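PDB 2WNW: activated BY transcription factor SSRB from Salmonella enterica, which belongs to glycosyl hydrolase family 30 and combines a TIM-barrel domain with a beta-sandwich domain. Local coordinates for residues H136-A141 with N187-S192; L333-E338 with C348-Q353; A381-S386 with V396-P401. All coordinates share one frame; numbering follows the deposited sequence.

Contact 1 of 3, residues H136-A141 with N187-S192; sequences HMKLMA and NVQALS
M140 and A190 meet on one face of a parallel strand pair, where CG of M140 lies 3.9 Å from CB of A190. The M140 chain is fully extended, with CG anti to the backbone N (chi1 179°), and this carries its methyl along the neighbouring strand to S192, CE to CB 3.6 Å. On the other face A141 CB sits against L191 CD2 at 3.9 Å, with V188 CG1 a little farther off; Y177 and L178 of helix 167-183 pack over this side. The backbones are tied by A141 N to A190 O (2.9 Å) and by S192 N to A141 O (3.2 Å). At the start of the pairing L139 O takes two successive amides, Q189 N at 2.9 Å and the more bent A190 N at 3.2 Å, so Q189 is an extra residue facing a single carbonyl. Its side chain crosses that of K138 at about a right angle, NE2 3.5 Å from K138 CG. K138 itself runs out straight, and its ammonium is held by salt bridges to E234 and D46. Toward H136 and N187 two waters take the place of direct bonds: one joins H136 O to Q189 OE1, the other collects M137 O, L139 N and N187 O. S192 OG, at the far end, bonds to S142 and D239. Helix 167-183 connects the two strands, which incline at 23°, in a beta-alpha-beta crossover; M140 and A190 also touch Y236 of the next strand, as expected for strands three and four of a TIM barrel.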
# COMPACT_ATOMS: atom_id res chain seq x y z
N HIS A 136 15.75 -26.92 13.71
CA HIS A 136 15.00 -25.84 14.35
C HIS A 136 13.81 -25.31 13.53
O HIS A 136 13.24 -24.27 13.86
CB HIS A 136 15.94 -24.69 14.71
CG HIS A 136 16.95 -25.05 15.76
ND1 HIS A 136 18.30 -24.89 15.58
CD2 HIS A 136 16.79 -25.59 16.99
CE1 HIS A 136 18.94 -25.31 16.66
NE2 HIS A 136 18.04 -25.74 17.53
N MET A 137 13.45 -26.02 12.47
CA MET A 137 12.32 -25.61 11.64
C MET A 137 11.06 -25.50 12.50
O MET A 137 10.85 -26.31 13.40
CB MET A 137 12.04 -26.64 10.55
CG MET A 137 13.07 -26.75 9.46
SD MET A 137 12.47 -27.91 8.21
CE MET A 137 11.11 -26.95 7.52
N LYS A 138 10.24 -24.50 12.21
CA LYS A 138 8.98 -24.32 12.94
C LYS A 138 7.92 -24.97 12.05
O LYS A 138 7.65 -24.50 10.94
CB LYS A 138 8.69 -22.83 13.11
CG LYS A 138 7.38 -22.53 13.82
CD LYS A 138 7.07 -21.04 13.82
CE LYS A 138 5.73 -20.76 14.48
NZ LYS A 138 5.35 -19.32 14.43
N LEU A 139 7.32 -26.05 12.54
CA LEU A 139 6.33 -26.79 11.77
C LEU A 139 4.88 -26.50 12.15
O LEU A 139 4.53 -26.40 13.33
CB LEU A 139 6.60 -28.29 11.89
CG LEU A 139 8.04 -28.73 11.61
CD1 LEU A 139 8.20 -30.22 11.86
CD2 LEU A 139 8.41 -28.39 10.17
N MET A 140 4.03 -26.37 11.13
CA MET A 140 2.61 -26.10 11.31
C MET A 140 1.80 -27.25 10.71
O MET A 140 2.11 -27.73 9.63
CB MET A 140 2.25 -24.79 10.62
CG MET A 140 0.78 -24.41 10.70
SD MET A 140 0.49 -22.85 9.86
CE MET A 140 -1.27 -22.63 10.07
N ALA A 141 0.76 -27.68 11.42
CA ALA A 141 -0.10 -28.76 10.93
C ALA A 141 -1.52 -28.24 10.80
O ALA A 141 -2.01 -27.51 11.67
CB ALA A 141 -0.04 -29.95 11.89
N ASN A 187 8.52 -32.16 16.21
CA ASN A 187 7.76 -31.27 17.07
C ASN A 187 7.00 -30.24 16.25
O ASN A 187 7.55 -29.63 15.33
CB ASN A 187 8.69 -30.56 18.06
CG ASN A 187 9.44 -31.54 18.95
OD1 ASN A 187 8.83 -32.36 19.63
ND2 ASN A 187 10.76 -31.45 18.95
N VAL A 188 5.73 -30.06 16.58
CA VAL A 188 4.88 -29.10 15.89
C VAL A 188 4.73 -27.87 16.78
O VAL A 188 4.54 -28.00 18.00
CB VAL A 188 3.50 -29.73 15.60
CG1 VAL A 188 2.57 -28.71 14.93
CG2 VAL A 188 3.68 -30.95 14.71
N GLN A 189 4.81 -26.69 16.19
CA GLN A 189 4.69 -25.46 16.97
C GLN A 189 3.46 -24.64 16.61
O GLN A 189 3.15 -23.66 17.29
CB GLN A 189 5.94 -24.60 16.79
CG GLN A 189 7.23 -25.29 17.18
CD GLN A 189 8.43 -24.36 17.11
OE1 GLN A 189 9.57 -24.81 16.99
NE2 GLN A 189 8.18 -23.06 17.20
N ALA A 190 2.76 -25.03 15.55
CA ALA A 190 1.57 -24.30 15.15
C ALA A 190 0.52 -25.19 14.51
O ALA A 190 0.83 -26.22 13.92
CB ALA A 190 1.96 -23.19 14.18
N LEU A 191 -0.74 -24.76 14.63
CA LEU A 191 -1.87 -25.47 14.07
C LEU A 191 -2.86 -24.47 13.50
O LEU A 191 -2.85 -23.30 13.87
CB LEU A 191 -2.62 -26.25 15.16
CG LEU A 191 -1.93 -27.33 15.99
CD1 LEU A 191 -2.81 -27.67 17.19
CD2 LEU A 191 -1.68 -28.55 15.12
N SER A 192 -3.71 -24.94 12.59
CA SER A 192 -4.80 -24.11 12.10
C SER A 192 -5.95 -25.06 12.40
O SER A 192 -5.76 -26.28 12.44
CB SER A 192 -4.68 -23.78 10.61
OG SER A 192 -4.97 -24.89 9.77
O HOH W 1 11.96 -23.34 16.07
O HOH W 2 8.37 -27.06 14.95

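Contact 2 of 3, residues L333-E338 with C348-Q353; sequences LLLNSE and CEAPIQ
L335 and Q353 pair as parallel neighbours in a loosely bonded ladder, in which L335 N reaches I352 O by a weak bond of 3.3 Å. Two CA-H...O contacts supplement it: L334 CA also approaches I352 O, and Q353 CA comes within 3.1 Å of L335 O. The side chain of L335 reaches over the loop that precedes the second strand, its CG resting 3.7 Å from A350 CB while CD1 abuts the carbonyl of C348, 3.2 Å from its O. CG stands anti to the carbonyl carbon (chi1 -68°) and CD1 continues the chain in extended form (chi2 177°), which brings it to C348 O. On the other face L334 and I352 cross obliquely, L334 CD1 touching I352 CG2 at 4.0 Å; L334 packs on F71, and I352 on Y75, of helix 65-76, and I352 also touches W367 of helix 365-374. The two strands belong to a small three-stranded sheet, 332-336, 352-355 and 360-363, which follows the eighth barrel strand, 327-330, and leads into helix 365-374. The link from the first of them to the second contains no helix, unlike the crossovers of the barrel. Q353 also ties the segments through its side-chain amide: NE2 donates to N336 O at 3.0 Å, a bent bond (141° at the hydrogen) whose acceptor lies out of the amide plane. The other end of the group, OE1, accepts from N364 and weakly from R362, so both ends of this buried amide are engaged and its rotation is restrained. On the preceding loop, the C348 side chain lies about 5 Å from a bound glycerol.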
# COMPACT_ATOMS: atom_id res chain seq x y z
N LEU A 333 6.25 -28.53 -1.61
CA LEU A 333 7.67 -28.25 -1.81
C LEU A 333 8.14 -28.92 -3.09
O LEU A 333 9.01 -28.41 -3.80
CB LEU A 333 8.50 -28.87 -0.69
CG LEU A 333 8.53 -28.33 0.73
CD1 LEU A 333 9.07 -29.42 1.65
CD2 LEU A 333 9.40 -27.10 0.78
N LEU A 334 7.55 -30.08 -3.36
CA LEU A 334 7.94 -30.91 -4.48
C LEU A 334 6.78 -31.70 -5.06
O LEU A 334 5.89 -32.11 -4.33
CB LEU A 334 9.02 -31.88 -3.98
CG LEU A 334 9.36 -33.13 -4.78
CD1 LEU A 334 10.25 -32.74 -5.95
CD2 LEU A 334 10.08 -34.14 -3.87
N LEU A 335 6.82 -31.92 -6.37
CA LEU A 335 5.78 -32.70 -7.05
C LEU A 335 6.42 -33.39 -8.25
O LEU A 335 7.56 -33.09 -8.61
CB LEU A 335 4.64 -31.79 -7.52
CG LEU A 335 3.77 -31.16 -6.42
CD1 LEU A 335 2.74 -30.24 -7.05
CD2 LEU A 335 3.08 -32.26 -5.62
N ASN A 336 5.71 -34.33 -8.88
CA ASN A 336 6.29 -35.00 -10.04
C ASN A 336 6.20 -34.10 -11.27
O ASN A 336 5.66 -32.99 -11.21
CB ASN A 336 5.63 -36.37 -10.27
CG ASN A 336 4.15 -36.29 -10.60
OD1 ASN A 336 3.40 -37.23 -10.33
ND2 ASN A 336 3.73 -35.19 -11.21
N SER A 337 6.75 -34.57 -12.39
CA SER A 337 6.77 -33.79 -13.62
C SER A 337 5.44 -33.21 -14.06
O SER A 337 5.40 -32.12 -14.62
CB SER A 337 7.34 -34.64 -14.76
OG SER A 337 8.63 -35.10 -14.44
N GLU A 338 4.34 -33.92 -13.81
CA GLU A 338 3.04 -33.42 -14.23
C GLU A 338 2.31 -32.59 -13.18
O GLU A 338 1.21 -32.10 -13.43
CB GLU A 338 2.15 -34.57 -14.69
CG GLU A 338 1.49 -35.38 -13.58
CD GLU A 338 0.57 -36.46 -14.12
OE1 GLU A 338 -0.20 -36.17 -15.06
OE2 GLU A 338 0.61 -37.60 -13.60
N CYS A 348 -0.79 -29.15 -9.92
CA CYS A 348 -0.24 -27.81 -9.74
C CYS A 348 1.28 -27.83 -9.88
O CYS A 348 1.90 -28.89 -9.81
CB CYS A 348 -0.56 -27.28 -8.34
SG CYS A 348 -2.31 -27.12 -7.91
N GLU A 349 1.87 -26.66 -10.09
CA GLU A 349 3.32 -26.58 -10.18
C GLU A 349 3.86 -26.49 -8.75
O GLU A 349 3.15 -26.08 -7.84
CB GLU A 349 3.73 -25.34 -10.98
CG GLU A 349 5.21 -25.28 -11.31
CD GLU A 349 5.60 -23.98 -11.98
OE1 GLU A 349 5.75 -22.96 -11.27
OE2 GLU A 349 5.76 -23.97 -13.22
N ALA A 350 5.12 -26.89 -8.57
CA ALA A 350 5.80 -26.79 -7.28
C ALA A 350 7.16 -26.20 -7.66
O ALA A 350 7.65 -26.45 -8.77
CB ALA A 350 5.96 -28.17 -6.63
N PRO A 351 7.78 -25.41 -6.77
CA PRO A 351 9.08 -24.82 -7.10
C PRO A 351 10.11 -25.83 -7.60
O PRO A 351 10.99 -25.49 -8.39
CB PRO A 351 9.49 -24.13 -5.80
CG PRO A 351 8.15 -23.68 -5.26
CD PRO A 351 7.30 -24.93 -5.46
N ILE A 352 10.01 -27.06 -7.11
CA ILE A 352 10.92 -28.11 -7.55
C ILE A 352 10.07 -29.30 -7.98
O ILE A 352 9.14 -29.69 -7.27
CB ILE A 352 11.90 -28.56 -6.44
CG1 ILE A 352 12.86 -27.41 -6.12
CG2 ILE A 352 12.70 -29.78 -6.92
CD1 ILE A 352 13.96 -27.79 -5.13
N GLN A 353 10.37 -29.84 -9.15
CA GLN A 353 9.65 -31.00 -9.65
C GLN A 353 10.66 -32.08 -9.99
O GLN A 353 11.81 -31.79 -10.34
CB GLN A 353 8.79 -30.61 -10.86
CG GLN A 353 7.55 -29.82 -10.44
CD GLN A 353 6.70 -29.37 -11.62
OE1 GLN A 353 7.02 -28.39 -12.29
NE2 GLN A 353 5.62 -30.10 -11.88

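Contact 3 of 3, residues A381-S386 with V396-P401; sequences ARVMLS and VGFVNP
M384 bends across G397 because its CG lies between the backbone N and the carbonyl carbon (chi1 71°) and the chain turns again at the sulfur (chi3 109°). The terminal methyl thus comes to the F398-V399 peptide, M384 CE 3.2 Å from F398 O, while the start of the chain meets V399, with M384 CB 4.0 Å from V399 CG2. G397 has no side chain, and M384 runs close over its backbone. On the opposite face V383 directs its two methyls to different partners: CG2 packs obliquely against the F398 ring, 3.7 Å from CE1, and CG1 approaches V396. The backbone holds these faces in antiparallel register. R382 and V399 form a hydrogen-bonded pair, R382 N to V399 O at 3.0 Å and V399 N to R382 O at 2.8 Å. M384 N reaches G397 O at 2.8 Å, approaching from above the carbonyl plane. The return bond is replaced by a water, 2.6 Å from M384 O, which also donates to S386 OG and accepts from G397 N. S386 OG is further bonded to E395. Just before strand 382-388 begins and after strand 393-399 ends, A381 CB lies 3.3 Å from N400 OD1, and the N400 amide is pinned by R378, Y376 and E404. R382 extends to the carbonyl of L42. L385, turned from the partner strand, packs on Y280 of the second subunit. The hairpin of strands 382-388 and 393-399 belongs to the beta-sandwich domain, and an edge-to-face stack of F398 with F321 sets its V383/F398 face against helix 305-322 of the TIM barrel.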
# COMPACT_ATOMS: atom_id res chain seq x y z
N ALA A 381 13.55 -11.55 12.17
CA ALA A 381 13.83 -10.28 11.51
C ALA A 381 12.57 -9.44 11.49
O ALA A 381 11.46 -9.96 11.62
CB ALA A 381 14.30 -10.53 10.07
N ARG A 382 12.73 -8.13 11.36
CA ARG A 382 11.58 -7.24 11.29
C ARG A 382 11.57 -6.50 9.97
O ARG A 382 12.63 -6.19 9.41
CB ARG A 382 11.59 -6.23 12.44
CG ARG A 382 11.15 -6.81 13.78
CD ARG A 382 11.04 -5.73 14.85
NE ARG A 382 10.63 -6.29 16.14
CZ ARG A 382 9.37 -6.50 16.51
NH1 ARG A 382 8.37 -6.20 15.69
NH2 ARG A 382 9.11 -7.02 17.70
N VAL A 383 10.38 -6.25 9.44
CA VAL A 383 10.27 -5.51 8.20
C VAL A 383 10.64 -4.07 8.56
O VAL A 383 10.32 -3.61 9.65
CB VAL A 383 8.82 -5.55 7.66
CG1 VAL A 383 8.64 -4.49 6.57
CG2 VAL A 383 8.51 -6.93 7.11
N MET A 384 11.32 -3.38 7.65
CA MET A 384 11.69 -1.99 7.92
C MET A 384 10.85 -1.07 7.05
O MET A 384 10.31 -1.48 6.03
CB MET A 384 13.17 -1.75 7.62
CG MET A 384 13.52 -1.78 6.14
SD MET A 384 15.19 -1.16 5.82
CE MET A 384 16.03 -2.66 5.35
N LEU A 385 10.73 0.19 7.47
CA LEU A 385 9.98 1.16 6.70
C LEU A 385 10.79 1.50 5.45
O LEU A 385 12.00 1.68 5.52
CB LEU A 385 9.77 2.44 7.52
CG LEU A 385 9.17 3.63 6.76
CD1 LEU A 385 7.73 3.31 6.37
CD2 LEU A 385 9.22 4.88 7.64
N SER A 386 10.11 1.56 4.31
CA SER A 386 10.77 1.92 3.06
C SER A 386 9.69 2.43 2.11
O SER A 386 8.51 2.17 2.32
CB SER A 386 11.49 0.72 2.44
OG SER A 386 10.58 -0.29 2.03
N VAL A 396 10.47 -4.33 -0.61
CA VAL A 396 10.22 -4.52 0.81
C VAL A 396 11.56 -4.83 1.47
O VAL A 396 12.36 -5.57 0.91
CB VAL A 396 9.20 -5.65 1.09
CG1 VAL A 396 9.74 -6.99 0.63
CG2 VAL A 396 8.86 -5.69 2.58
N GLY A 397 11.80 -4.24 2.63
CA GLY A 397 13.06 -4.47 3.31
C GLY A 397 12.89 -5.04 4.70
O GLY A 397 11.83 -4.92 5.31
N PHE A 398 13.96 -5.67 5.20
CA PHE A 398 13.96 -6.29 6.52
C PHE A 398 15.27 -5.98 7.23
O PHE A 398 16.25 -5.59 6.60
CB PHE A 398 13.88 -7.81 6.40
CG PHE A 398 12.76 -8.33 5.54
CD1 PHE A 398 11.60 -8.82 6.13
CD2 PHE A 398 12.89 -8.38 4.16
CE1 PHE A 398 10.58 -9.37 5.34
CE2 PHE A 398 11.89 -8.93 3.37
CZ PHE A 398 10.73 -9.43 3.96
N VAL A 399 15.27 -6.15 8.54
CA VAL A 399 16.47 -5.99 9.33
C VAL A 399 16.56 -7.28 10.14
O VAL A 399 15.70 -7.55 10.98
CB VAL A 399 16.40 -4.80 10.31
CG1 VAL A 399 17.69 -4.73 11.12
CG2 VAL A 399 16.20 -3.49 9.55
N ASN A 400 17.57 -8.09 9.85
CA ASN A 400 17.74 -9.34 10.56
C ASN A 400 18.09 -9.09 12.02
O ASN A 400 18.51 -7.99 12.38
CB ASN A 400 18.82 -10.21 9.90
CG ASN A 400 18.32 -10.89 8.64
OD1 ASN A 400 17.18 -11.34 8.59
ND2 ASN A 400 19.17 -10.98 7.63
N PRO A 401 17.92 -10.10 12.88
CA PRO A 401 18.23 -9.96 14.30
C PRO A 401 19.63 -9.41 14.57
O PRO A 401 19.82 -8.66 15.52
CB PRO A 401 18.04 -11.38 14.83
CG PRO A 401 16.91 -11.88 13.99
CD PRO A 401 17.33 -11.43 12.60
O HOH W 3 9.82 -2.35 3.58

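Overall arrangement
The contacts follow one another along the chain without interleaving, and none touches another. Contact 1 joins the third and fourth strands of the eight-stranded parallel barrel. Contact 2 comes after the eighth strand, in the small sheet that precedes helix 365-374; its centre is 23 Å from that of contact 1, though their nearest atoms are about 7 Å apart. Contact 3 lies in the mixed sheet of the beta-sandwich domain, its centre 24 Å from contact 1 and 30 Å from contact 2, on the opposite side of the chain's centre from the latter. They thus mark three parts of a two-domain chain: barrel wall, small following sheet and the sandwich beside the barrel.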